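Local atomic coordinates of alpha-1,4-endofucoidanase (Mariniflexile fucanivorans, PDB entry 6DNS), a protein that hydrolyses internal alpha-1,4-fucosidic bonds of fucoidan as a retaining enzyme of glycoside hydrolase family 107, and carries bound calcium. Residues Y311-V316 with F364-S369; P383-N388 with L397-L402. One frame throughout, in Å; residues are numbered along the deposited sequence.

Contact 1: residues Y311-V316 with F364-S369; sequences YNHDLV and FVEWTS
V316 and W367 mark where helix segments 311-316 and 364-369 come nearest, CA to CA 6.6 Å, their axes approaching to 10.1 Å with N-to-C directions 45° apart. Nearly straight at 171°, the H313 NE2 to E366 OE1 hydrogen bond, 2.7 Å long, lies in the imidazole plane and meets the syn lone pair of the carboxylate, which is turned steeply against the ring; E366 OE1 also has T370 OG1 as a partner. With CG anti to the backbone N (chi1 -170°), H313 brings CD2 over one face of the indole, 3.4 Å from W367 NE1. N312 CB meets the rim at W367 CH2, 3.7 Å away. The two helices precede neighbouring parallel strands, 341-342 and 377-379, consistent with a beta/alpha-barrel-like catalytic domain, as in the related GH29 fucosidases; V316 also touches F342. V316 straddles W367 with its two methyls: V316 CG2 lies 3.8 Å from W367 CE3, and V316 CG1 is 3.2 Å from W367 O. Were W367 replaced by an alanine, Y309 OH would probably lose its indole N-H donor, and H313 CD2 the ring face under it, N312 CB the edge it meets. N312 OD1 itself turns off to F296 N.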
loop_
_atom_site.group_PDB
_atom_site.type_symbol
_atom_site.label_atom_id
_atom_site.label_comp_id
_atom_site.label_asym_id
_atom_site.label_seq_id
_atom_site.Cartn_x
_atom_site.Cartn_y
_atom_site.Cartn_z
ATOM N N TYR A 311 -23.657 10.237 -16.189
ATOM C CA TYR A 311 -22.732 9.361 -16.925
ATOM C C TYR A 311 -21.873 8.502 -15.991
ATOM O O TYR A 311 -21.722 7.300 -16.215
ATOM C CB TYR A 311 -21.817 10.165 -17.864
ATOM C CG TYR A 311 -22.491 10.766 -19.090
ATOM C CD1 TYR A 311 -23.356 10.009 -19.889
ATOM C CD2 TYR A 311 -22.227 12.085 -19.478
ATOM C CE1 TYR A 311 -23.957 10.556 -21.015
ATOM C CE2 TYR A 311 -22.825 12.639 -20.603
ATOM C CZ TYR A 311 -23.686 11.870 -21.369
ATOM O OH TYR A 311 -24.281 12.409 -22.486
ATOM N N ASN A 312 -21.320 9.123 -14.951
ATOM C CA ASN A 312 -20.508 8.404 -13.961
ATOM C C ASN A 312 -21.342 7.527 -13.024
ATOM O O ASN A 312 -20.848 6.508 -12.542
ATOM C CB ASN A 312 -19.638 9.376 -13.156
ATOM C CG ASN A 312 -18.468 9.909 -13.962
ATOM O OD1 ASN A 312 -17.655 9.139 -14.472
ATOM N ND2 ASN A 312 -18.375 11.227 -14.081
ATOM N N HIS A 313 -22.589 7.920 -12.760
ATOM C CA HIS A 313 -23.516 7.073 -11.998
ATOM C C HIS A 313 -24.009 5.878 -12.828
ATOM O O HIS A 313 -24.246 4.803 -12.275
ATOM C CB HIS A 313 -24.705 7.881 -11.472
ATOM C CG HIS A 313 -25.560 7.125 -10.502
ATOM N ND1 HIS A 313 -26.764 6.557 -10.858
ATOM C CD2 HIS A 313 -25.374 6.826 -9.195
ATOM C CE1 HIS A 313 -27.290 5.951 -9.808
ATOM N NE2 HIS A 313 -26.465 6.098 -8.787
ATOM N N ASP A 314 -24.168 6.068 -14.141
ATOM C CA ASP A 314 -24.469 4.955 -15.062
ATOM C C ASP A 314 -23.368 3.887 -15.068
ATOM O O ASP A 314 -23.660 2.705 -15.247
ATOM C CB ASP A 314 -24.707 5.458 -16.499
ATOM C CG ASP A 314 -26.045 6.175 -16.673
ATOM O OD1 ASP A 314 -26.912 6.111 -15.772
ATOM O OD2 ASP A 314 -26.231 6.810 -17.733
ATOM N N LEU A 315 -22.117 4.312 -14.880
ATOM C CA LEU A 315 -20.980 3.393 -14.711
ATOM C C LEU A 315 -21.140 2.562 -13.436
ATOM O O LEU A 315 -20.895 1.355 -13.438
ATOM C CB LEU A 315 -19.657 4.176 -14.682
ATOM C CG LEU A 315 -18.317 3.428 -14.790
ATOM C CD1 LEU A 315 -17.218 4.381 -15.255
ATOM C CD2 LEU A 315 -17.910 2.740 -13.488
ATOM N N VAL A 316 -21.545 3.224 -12.354
ATOM C CA VAL A 316 -21.843 2.558 -11.080
ATOM C C VAL A 316 -23.021 1.579 -11.215
ATOM O O VAL A 316 -22.978 0.483 -10.655
ATOM C CB VAL A 316 -22.095 3.603 -9.959
ATOM C CG1 VAL A 316 -22.722 2.978 -8.721
ATOM C CG2 VAL A 316 -20.791 4.304 -9.596
ATOM N N PHE A 364 -22.799 9.583 -1.526
ATOM C CA PHE A 364 -21.569 8.779 -1.394
ATOM C C PHE A 364 -21.850 7.332 -0.971
ATOM O O PHE A 364 -21.206 6.404 -1.467
ATOM C CB PHE A 364 -20.584 9.425 -0.411
ATOM C CG PHE A 364 -19.233 8.760 -0.385
ATOM C CD1 PHE A 364 -18.218 9.176 -1.243
ATOM C CD2 PHE A 364 -18.977 7.704 0.486
ATOM C CE1 PHE A 364 -16.974 8.556 -1.226
ATOM C CE2 PHE A 364 -17.739 7.078 0.507
ATOM C CZ PHE A 364 -16.735 7.506 -0.350
ATOM N N VAL A 365 -22.808 7.152 -0.065
ATOM C CA VAL A 365 -23.198 5.821 0.411
ATOM C C VAL A 365 -23.925 5.046 -0.698
ATOM O O VAL A 365 -23.717 3.840 -0.849
ATOM C CB VAL A 365 -24.079 5.908 1.686
ATOM C CG1 VAL A 365 -24.579 4.530 2.114
ATOM C CG2 VAL A 365 -23.312 6.562 2.832
ATOM N N GLU A 366 -24.764 5.743 -1.466
ATOM C CA GLU A 366 -25.513 5.134 -2.573
ATOM C C GLU A 366 -24.589 4.709 -3.719
ATOM O O GLU A 366 -24.670 3.574 -4.189
ATOM C CB GLU A 366 -26.597 6.099 -3.080
ATOM C CG GLU A 366 -27.496 5.544 -4.182
ATOM C CD GLU A 366 -26.984 5.838 -5.585
ATOM O OE1 GLU A 366 -26.748 4.879 -6.348
ATOM O OE2 GLU A 366 -26.807 7.028 -5.926
ATOM N N TRP A 367 -23.728 5.627 -4.158
ATOM C CA TRP A 367 -22.728 5.350 -5.204
ATOM C C TRP A 367 -21.851 4.144 -4.873
ATOM O O TRP A 367 -21.599 3.297 -5.734
ATOM C CB TRP A 367 -21.822 6.570 -5.430
ATOM C CG TRP A 367 -22.399 7.605 -6.341
ATOM C CD1 TRP A 367 -23.592 8.251 -6.202
ATOM C CD2 TRP A 367 -21.795 8.129 -7.528
ATOM N NE1 TRP A 367 -23.772 9.139 -7.230
ATOM C CE2 TRP A 367 -22.684 9.086 -8.061
ATOM C CE3 TRP A 367 -20.587 7.881 -8.196
ATOM C CZ2 TRP A 367 -22.409 9.797 -9.233
ATOM C CZ3 TRP A 367 -20.311 8.587 -9.364
ATOM C CH2 TRP A 367 -21.221 9.536 -9.868
ATOM N N THR A 368 -21.386 4.083 -3.628
ATOM C CA THR A 368 -20.535 2.993 -3.165
ATOM C C THR A 368 -21.309 1.674 -3.149
ATOM O O THR A 368 -20.881 0.700 -3.769
ATOM C CB THR A 368 -19.952 3.293 -1.766
ATOM O OG1 THR A 368 -19.252 4.543 -1.802
ATOM C CG2 THR A 368 -18.991 2.197 -1.314
ATOM N N SER A 369 -22.454 1.665 -2.467
ATOM C CA SER A 369 -23.265 0.452 -2.298
ATOM C C SER A 369 -23.840 -0.080 -3.614
ATOM O O SER A 369 -23.849 -1.290 -3.842
ATOM C CB SER A 369 -24.398 0.700 -1.299
ATOM O OG SER A 369 -25.224 1.766 -1.726
#

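Contact 2: residues P383-N388 with L397-L402; sequences PLVRTN and LQPYAL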
loop_
_atom_site.group_PDB
_atom_site.type_symbol
_atom_site.label_atom_id
_atom_site.label_comp_id
_atom_site.label_asym_id
_atom_site.label_seq_id
_atom_site.Cartn_x
_atom_site.Cartn_y
_atom_site.Cartn_z
ATOM N N PRO A 383 -9.441 11.784 -0.062
ATOM C CA PRO A 383 -8.562 12.940 0.057
ATOM C C PRO A 383 -7.906 13.067 1.434
ATOM O O PRO A 383 -8.591 12.972 2.455
ATOM C CB PRO A 383 -9.516 14.110 -0.181
ATOM C CG PRO A 383 -10.809 13.644 0.397
ATOM C CD PRO A 383 -10.827 12.141 0.297
ATOM N N LEU A 384 -6.589 13.274 1.445
ATOM C CA LEU A 384 -5.847 13.595 2.666
ATOM C C LEU A 384 -5.850 15.113 2.876
ATOM O O LEU A 384 -6.175 15.870 1.959
ATOM C CB LEU A 384 -4.411 13.062 2.583
ATOM C CG LEU A 384 -4.251 11.556 2.322
ATOM C CD1 LEU A 384 -2.803 11.211 2.006
ATOM C CD2 LEU A 384 -4.748 10.728 3.499
ATOM N N VAL A 385 -5.481 15.545 4.083
ATOM C CA VAL A 385 -5.546 16.965 4.466
ATOM C C VAL A 385 -4.505 17.783 3.697
ATOM O O VAL A 385 -4.834 18.819 3.115
ATOM C CB VAL A 385 -5.368 17.164 5.996
ATOM C CG1 VAL A 385 -5.294 18.646 6.365
ATOM C CG2 VAL A 385 -6.502 16.493 6.763
ATOM N N ARG A 386 -3.259 17.315 3.709
ATOM C CA ARG A 386 -2.177 17.944 2.951
ATOM C C ARG A 386 -1.156 16.890 2.523
ATOM O O ARG A 386 -0.546 16.229 3.368
ATOM C CB ARG A 386 -1.515 19.051 3.779
ATOM C CG ARG A 386 -0.796 20.097 2.937
ATOM C CD ARG A 386 -0.296 21.287 3.751
ATOM N NE ARG A 386 -1.379 22.021 4.414
ATOM C CZ ARG A 386 -1.769 21.875 5.687
ATOM N NH1 ARG A 386 -1.183 21.002 6.514
ATOM N NH2 ARG A 386 -2.777 22.617 6.143
ATOM N N THR A 387 -0.983 16.742 1.209
ATOM C CA THR A 387 -0.190 15.656 0.624
ATOM C C THR A 387 1.279 16.011 0.371
ATOM O O THR A 387 2.127 15.116 0.323
ATOM C CB THR A 387 -0.823 15.169 -0.696
ATOM O OG1 THR A 387 -1.016 16.279 -1.583
ATOM C CG2 THR A 387 -2.166 14.500 -0.425
ATOM N N ASN A 388 1.577 17.303 0.210
ATOM C CA ASN A 388 2.938 17.763 -0.095
ATOM C C ASN A 388 3.881 17.535 1.093
ATOM O O ASN A 388 3.744 18.177 2.138
ATOM C CB ASN A 388 2.926 19.249 -0.495
ATOM C CG ASN A 388 4.251 19.721 -1.088
ATOM O OD1 ASN A 388 5.288 19.075 -0.942
ATOM N ND2 ASN A 388 4.213 20.868 -1.756
ATOM N N LEU A 397 -6.894 11.246 6.493
ATOM C CA LEU A 397 -8.097 11.646 5.752
ATOM C C LEU A 397 -8.662 12.972 6.243
ATOM O O LEU A 397 -8.593 13.274 7.434
ATOM C CB LEU A 397 -9.203 10.588 5.872
ATOM C CG LEU A 397 -8.976 9.207 5.261
ATOM C CD1 LEU A 397 -10.177 8.315 5.541
ATOM C CD2 LEU A 397 -8.723 9.312 3.766
ATOM N N GLN A 398 -9.215 13.752 5.313
ATOM C CA GLN A 398 -10.065 14.900 5.647
ATOM C C GLN A 398 -11.205 14.433 6.563
ATOM O O GLN A 398 -11.795 13.379 6.302
ATOM C CB GLN A 398 -10.662 15.516 4.377
ATOM C CG GLN A 398 -9.695 16.383 3.578
ATOM C CD GLN A 398 -9.528 17.788 4.139
ATOM O OE1 GLN A 398 -10.106 18.143 5.168
ATOM N NE2 GLN A 398 -8.729 18.598 3.454
ATOM N N PRO A 399 -11.516 15.200 7.634
ATOM C CA PRO A 399 -12.642 14.871 8.522
ATOM C C PRO A 399 -13.966 14.559 7.811
ATOM O O PRO A 399 -14.667 13.629 8.218
ATOM C CB PRO A 399 -12.784 16.128 9.383
ATOM C CG PRO A 399 -11.404 16.673 9.464
ATOM C CD PRO A 399 -10.729 16.333 8.162
ATOM N N TYR A 400 -14.297 15.323 6.768
ATOM C CA TYR A 400 -15.515 15.069 5.983
ATOM C C TYR A 400 -15.459 13.723 5.245
ATOM O O TYR A 400 -16.482 13.052 5.102
ATOM C CB TYR A 400 -15.815 16.225 5.007
ATOM C CG TYR A 400 -14.941 16.296 3.766
ATOM C CD1 TYR A 400 -15.208 15.497 2.652
ATOM C CD2 TYR A 400 -13.863 17.182 3.691
ATOM C CE1 TYR A 400 -14.415 15.556 1.517
ATOM C CE2 TYR A 400 -13.068 17.250 2.550
ATOM C CZ TYR A 400 -13.353 16.433 1.467
ATOM O OH TYR A 400 -12.589 16.478 0.329
ATOM N N ALA A 401 -14.267 13.346 4.778
ATOM C CA ALA A 401 -14.067 12.077 4.073
ATOM C C ALA A 401 -14.253 10.874 4.995
ATOM O O ALA A 401 -14.909 9.902 4.619
ATOM C CB ALA A 401 -12.692 12.037 3.420
ATOM N N LEU A 402 -13.677 10.948 6.195
ATOM C CA LEU A 402 -13.863 9.913 7.219
ATOM C C LEU A 402 -15.341 9.760 7.583
ATOM O O LEU A 402 -15.849 8.640 7.663
ATOM C CB LEU A 402 -13.045 10.238 8.476
ATOM C CG LEU A 402 -13.019 9.209 9.615
ATOM C CD1 LEU A 402 -12.238 7.965 9.218
ATOM C CD2 LEU A 402 -12.422 9.823 10.872
HETATM O O HOH W 1 -6.885 18.251 0.865
HETATM O O HOH W 2 -6.464 21.029 3.820
#
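P383 and L384 run antiparallel to L397 and Q398 for a very short distance. In the backbone, Q398 N donates to P383 O at 3.0 Å with an almost straight N-H...O angle of 174°, and L397 CA adds a C-H...O contact to the same oxygen. L384 and L397 form a non-hydrogen-bonded beta bridge, their CA atoms 4.3 Å apart; L397 N is hydrogen-bonded to Q71 OE1. Apolar contacts join P383 to the first turn of the helix: P383 CD rests 3.6 Å from A401 CB, and P383 CG lies 3.9 Å from Y400 CZ, the ring carbon that carries the hydroxyl bonded to G354 O. Though the leucines diverge, L384 CD2 and L397 CD2 still meet, 4.2 Å apart. Water makes the third kind of link. The Q398 side chain, bent at chi2 (-80°), lays its amide beside V385 CA; NE2 then donates to a water 3.2 Å away, which in turn gives a proton to L384 O at 2.7 Å. A second water joins V385 O to NE2, weakly on the amide side. Q398 thus serves twice: its N-H makes the one backbone hydrogen bond between the two segments, right at the N-cap of helix 399-415, and its amide, through two waters, is linked to the L384 and V385 carbonyls at the corner.

How the contacts relate
Contact 1 closes before contact 2 opens along the chain, and their centres lie 21 Å apart; the nearest atoms are about 6 Å from each other without touching. Helix 361-372, half of contact 1, leads into strand 377-379 of the parallel sheet, and the loop after that strand supplies 383-388. The chain then returns through strand 394-395 into helix 399-415, which packs back on helix 361-372: F364 meets Q404, F405 and T408, and S369 meets Y411. Q346 touches both F364 and P383. Both contacts belong to the N-terminal, probably catalytic domain built on that sheet, joining its helices and loops; L397 stands about 12 Å from calcium ligand T77, side chain to side chain.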